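Local coordinates for protein N-acetylneuraminic acid (Sialic acid) synthetase (Leptospira borgpetersenii serovar Hardjo-bovis, PDB 6NCS) that probably makes sialic acid as an N-acetylneuraminate synthase of the NeuB family, with a manganese ion bound in its TIM-barrel domain, at residues 253-256 with 257-261; 128-131 with 132-135. One frame throughout, in Å; residues are numbered along the deposited sequence.

Contact 1 of 2, residues 253-256 with 257-261; sequences AKLV and TETER
L255 and T259 meet in a local, one-turn contact along helix 249-266, a helix on the outside of the TIM barrel. Its frame is the i to i+4 bonding of the helix, for example from E258 N to K254 O.

The carbonyl of L255 is gripped twice. T259 N donates to L255 O at 2.9 Å, and T259 OG1 donates to the same L255 O at 2.7 Å. The two donors come from opposite faces of the carbonyl plane, each tilted about 31° from it. The T259 hydroxyl lies beside its own backbone N (chi1 -68°), which turns it back toward the preceding turn. This satisfies a buried hydroxyl within the helix.

On another face K254 and E258 run side by side and point the same way. K254 CD rests on E258 CG at 3.7 Å. Their charged ends stay apart, with K254 NZ 4.8 Å from E258 OE2. The E258 carboxylate is instead held side-on by R261. R261 NE bonds to E258 OE2 and R261 NH2 to E258 OE1, both at 2.8 Å. Both oxygens are met on their syn sides, somewhat out of the carboxylate plane but close to the plane of the guanidinium. This double grip should fix the rotation of both groups. R261 also forms salt bridges with E186 and E215 of the second subunit, so the pair reaches the dimer interface.

At the exposed side a water sits 2.8 Å from T257 OG1. V256 and E260 lie alongside each other, with V256 CG1 3.9 Å from E260 OE2.

The inner face packs on the barrel. V256 and T259 touch I28 of strand 27-33, L255 touches I228 and K230 of strand 227-231, and L218 of helix 215-222 lies against L255, E258 and T259.

Contact 2 of 2, residues 128-131 with 132-135; sequences SCDI and CNIT
A type I beta turn from D130 to N133 leads from the loop after strand 123-126 into helix 134-143, and N133 is the N-cap of that helix. The turn is closed by N133 N donating to D130 O at 3.0 Å.

The side chains of the same two residues add a second bond. They lie side by side, and N133 ND2 reaches D130 OD1 at 3.0 Å in a nearly straight bond (171°). OD1 is in turn approached from above the carboxylate plane, while it lies in the plane of the N133 amide. The two planes are 72° apart. N133 uses both ends of its amide: OD1 caps L136 N in the helix, and ND2 holds D130. Its chi1 of -169° swings the amide away from its own backbone N. The carboxylate has a stronger partner in R288 of the second subunit, which forms a salt bridge to OD1. The turn therefore belongs to the dimer interface.

At the turn's corner I131 CG2 lies 4.0 Å from C132 SG. A water bridges the backbone, donating to C129 O at 2.6 Å and accepting from C132 N at 2.9 Å.

How the contacts relate
Contact 2 comes first along the chain and contact 1 follows it; both belong to the same TIM-barrel domain. Their centres are about 31 Å apart, their nearest atoms about 17 Å, and they do not touch. They lie on opposite sides of the chain's centre. The parallel sheet of the barrel explains this spacing. Strands 27-33 and 227-231, which lie under contact 1, are neighbours in it. Strand 123-126, which precedes contact 2, is separated from 227-231 by strands 205-209, 173-178 and 146-150. Each contact also reaches the second subunit through a charged residue, so two separate parts of the barrel take part in the dimer.

Contact 1 of 2, residues 253-256 with 257-261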
loop_
_atom_site.group_PDB
_atom_site.type_symbol
_atom_site.label_atom_id
_atom_site.label_comp_id
_atom_site.label_asym_id
_atom_site.label_seq_id
_atom_site.Cartn_x
_atom_site.Cartn_y
_atom_site.Cartn_z
ATOM N N ALA A 253 8.252 18.099 -5.257
ATOM C CA ALA A 253 7.693 17.910 -6.592
ATOM C C ALA A 253 7.678 16.435 -6.967
ATOM O O ALA A 253 6.730 15.955 -7.600
ATOM C CB ALA A 253 8.494 18.712 -7.614
ATOM N N LYS A 254 8.727 15.702 -6.593
ATOM C CA LYS A 254 8.744 14.262 -6.839
ATOM C C LYS A 254 7.685 13.545 -6.013
ATOM O O LYS A 254 7.065 12.587 -6.493
ATOM C CB LYS A 254 10.139 13.704 -6.542
ATOM C CG LYS A 254 10.330 12.247 -6.865
ATOM C CD LYS A 254 10.234 12.032 -8.367
ATOM C CE LYS A 254 11.354 11.148 -8.877
ATOM N NZ LYS A 254 11.323 11.076 -10.364
ATOM N N LEU A 255 7.461 13.990 -4.767
ATOM C CA LEU A 255 6.381 13.423 -3.962
ATOM C C LEU A 255 5.049 13.583 -4.670
ATOM O O LEU A 255 4.244 12.647 -4.717
ATOM C CB LEU A 255 6.334 14.094 -2.585
ATOM C CG LEU A 255 5.209 13.693 -1.626
ATOM C CD1 LEU A 255 5.253 12.198 -1.258
ATOM C CD2 LEU A 255 5.294 14.556 -0.364
ATOM N N VAL A 256 4.806 14.759 -5.244
ATOM C CA VAL A 256 3.545 15.001 -5.940
ATOM C C VAL A 256 3.410 14.075 -7.145
ATOM O O VAL A 256 2.367 13.438 -7.343
ATOM C CB VAL A 256 3.435 16.483 -6.347
ATOM C CG1 VAL A 256 2.258 16.693 -7.294
ATOM C CG2 VAL A 256 3.283 17.368 -5.085
ATOM N N THR A 257 4.444 14.008 -7.994
ATOM C CA THR A 257 4.274 13.242 -9.231
ATOM C C THR A 257 4.293 11.747 -8.957
ATOM O O THR A 257 3.611 10.974 -9.648
ATOM C CB THR A 257 5.341 13.601 -10.281
ATOM O OG1 THR A 257 6.653 13.320 -9.784
ATOM C CG2 THR A 257 5.249 15.076 -10.662
ATOM N N GLU A 258 5.058 11.316 -7.957
ATOM C CA GLU A 258 5.065 9.896 -7.632
ATOM C C GLU A 258 3.768 9.483 -6.952
ATOM O O GLU A 258 3.290 8.366 -7.166
ATOM C CB GLU A 258 6.277 9.561 -6.767
ATOM C CG GLU A 258 7.590 9.522 -7.572
ATOM C CD GLU A 258 7.656 8.335 -8.534
ATOM O OE1 GLU A 258 8.070 7.235 -8.108
ATOM O OE2 GLU A 258 7.301 8.504 -9.718
ATOM N N THR A 259 3.164 10.374 -6.160
ATOM C CA THR A 259 1.852 10.071 -5.598
ATOM C C THR A 259 0.824 9.858 -6.699
ATOM O O THR A 259 0.024 8.913 -6.639
ATOM C CB THR A 259 1.405 11.194 -4.666
ATOM O OG1 THR A 259 2.243 11.212 -3.511
ATOM C CG2 THR A 259 -0.016 10.968 -4.233
ATOM N N GLU A 260 0.839 10.723 -7.717
ATOM C CA GLU A 260 -0.093 10.567 -8.826
ATOM C C GLU A 260 0.153 9.247 -9.543
ATOM O O GLU A 260 -0.793 8.543 -9.916
ATOM C CB GLU A 260 0.033 11.760 -9.778
ATOM C CG GLU A 260 -0.495 13.060 -9.162
ATOM C CD GLU A 260 -0.019 14.351 -9.852
ATOM O OE1 GLU A 260 0.960 14.330 -10.638
ATOM O OE2 GLU A 260 -0.633 15.404 -9.583
ATOM N N ARG A 261 1.423 8.881 -9.713
ATOM C CA ARG A 261 1.739 7.640 -10.405
ATOM C C ARG A 261 1.272 6.433 -9.607
ATOM O O ARG A 261 0.700 5.496 -10.175
ATOM C CB ARG A 261 3.245 7.572 -10.692
ATOM C CG ARG A 261 3.651 6.354 -11.499
ATOM C CD ARG A 261 5.118 6.431 -11.911
ATOM N NE ARG A 261 6.006 6.198 -10.776
ATOM C CZ ARG A 261 6.410 4.989 -10.394
ATOM N NH1 ARG A 261 6.009 3.919 -11.068
ATOM N NH2 ARG A 261 7.220 4.848 -9.349
HETATM O O HOH W 1 8.696 15.235 -10.308
#

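Contact 2 of 2, residues 128-131 with 132-135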
loop_
_atom_site.group_PDB
_atom_site.type_symbol
_atom_site.label_atom_id
_atom_site.label_comp_id
_atom_site.label_asym_id
_atom_site.label_seq_id
_atom_site.Cartn_x
_atom_site.Cartn_y
_atom_site.Cartn_z
ATOM N N SER A 128 -0.612 16.594 16.521
ATOM C CA SER A 128 -0.731 15.339 17.260
ATOM C C SER A 128 -0.721 15.575 18.761
ATOM O O SER A 128 -1.503 14.965 19.497
ATOM C CB SER A 128 0.396 14.379 16.881
ATOM O OG SER A 128 0.292 13.967 15.524
ATOM N N CYS A 129 0.159 16.460 19.231
ATOM C CA CYS A 129 0.268 16.724 20.660
ATOM C C CYS A 129 -1.007 17.300 21.257
ATOM O O CYS A 129 -1.114 17.367 22.487
ATOM C CB CYS A 129 1.426 17.686 20.921
ATOM S SG CYS A 129 1.137 19.353 20.249
ATOM N N ASP A 130 -1.967 17.725 20.431
ATOM C CA ASP A 130 -3.208 18.304 20.923
ATOM C C ASP A 130 -4.391 17.362 20.752
ATOM O O ASP A 130 -5.543 17.791 20.838
ATOM C CB ASP A 130 -3.466 19.643 20.235
ATOM C CG ASP A 130 -2.602 20.731 20.812
ATOM O OD1 ASP A 130 -2.340 20.646 22.033
ATOM O OD2 ASP A 130 -2.166 21.640 20.070
ATOM N N ILE A 131 -4.135 16.073 20.531
ATOM C CA ILE A 131 -5.248 15.146 20.383
ATOM C C ILE A 131 -5.990 14.936 21.694
ATOM O O ILE A 131 -7.113 14.420 21.686
ATOM C CB ILE A 131 -4.744 13.820 19.771
ATOM C CG1 ILE A 131 -5.933 12.974 19.297
ATOM C CG2 ILE A 131 -3.859 13.072 20.767
ATOM C CD1 ILE A 131 -5.594 11.961 18.241
ATOM N N CYS A 132 -5.408 15.357 22.821
ATOM C CA CYS A 132 -6.082 15.350 24.108
ATOM C C CYS A 132 -6.320 16.758 24.629
ATOM O O CYS A 132 -6.613 16.930 25.816
ATOM C CB CYS A 132 -5.275 14.548 25.129
ATOM S SG CYS A 132 -5.005 12.840 24.631
ATOM N N ASN A 133 -6.198 17.767 23.766
ATOM C CA ASN A 133 -6.430 19.165 24.136
ATOM C C ASN A 133 -7.911 19.467 23.908
ATOM O O ASN A 133 -8.319 20.002 22.875
ATOM C CB ASN A 133 -5.520 20.069 23.311
ATOM C CG ASN A 133 -5.488 21.506 23.801
ATOM O OD1 ASN A 133 -6.441 22.002 24.401
ATOM N ND2 ASN A 133 -4.377 22.189 23.533
ATOM N N ILE A 134 -8.729 19.110 24.903
ATOM C CA ILE A 134 -10.181 19.111 24.719
ATOM C C ILE A 134 -10.689 20.512 24.399
ATOM O O ILE A 134 -11.535 20.696 23.514
ATOM C CB ILE A 134 -10.881 18.532 25.963
ATOM C CG1 ILE A 134 -10.325 17.145 26.284
ATOM C CG2 ILE A 134 -12.392 18.469 25.740
ATOM C CD1 ILE A 134 -10.462 16.159 25.144
ATOM N N THR A 135 -10.180 21.521 25.106
ATOM C CA THR A 135 -10.611 22.891 24.852
ATOM C C THR A 135 -10.349 23.290 23.402
ATOM O O THR A 135 -11.211 23.881 22.741
ATOM C CB THR A 135 -9.903 23.847 25.810
ATOM O OG1 THR A 135 -10.302 23.555 27.155
ATOM C CG2 THR A 135 -10.260 25.288 25.487
HETATM O O HOH W 2 -3.232 16.866 23.987
#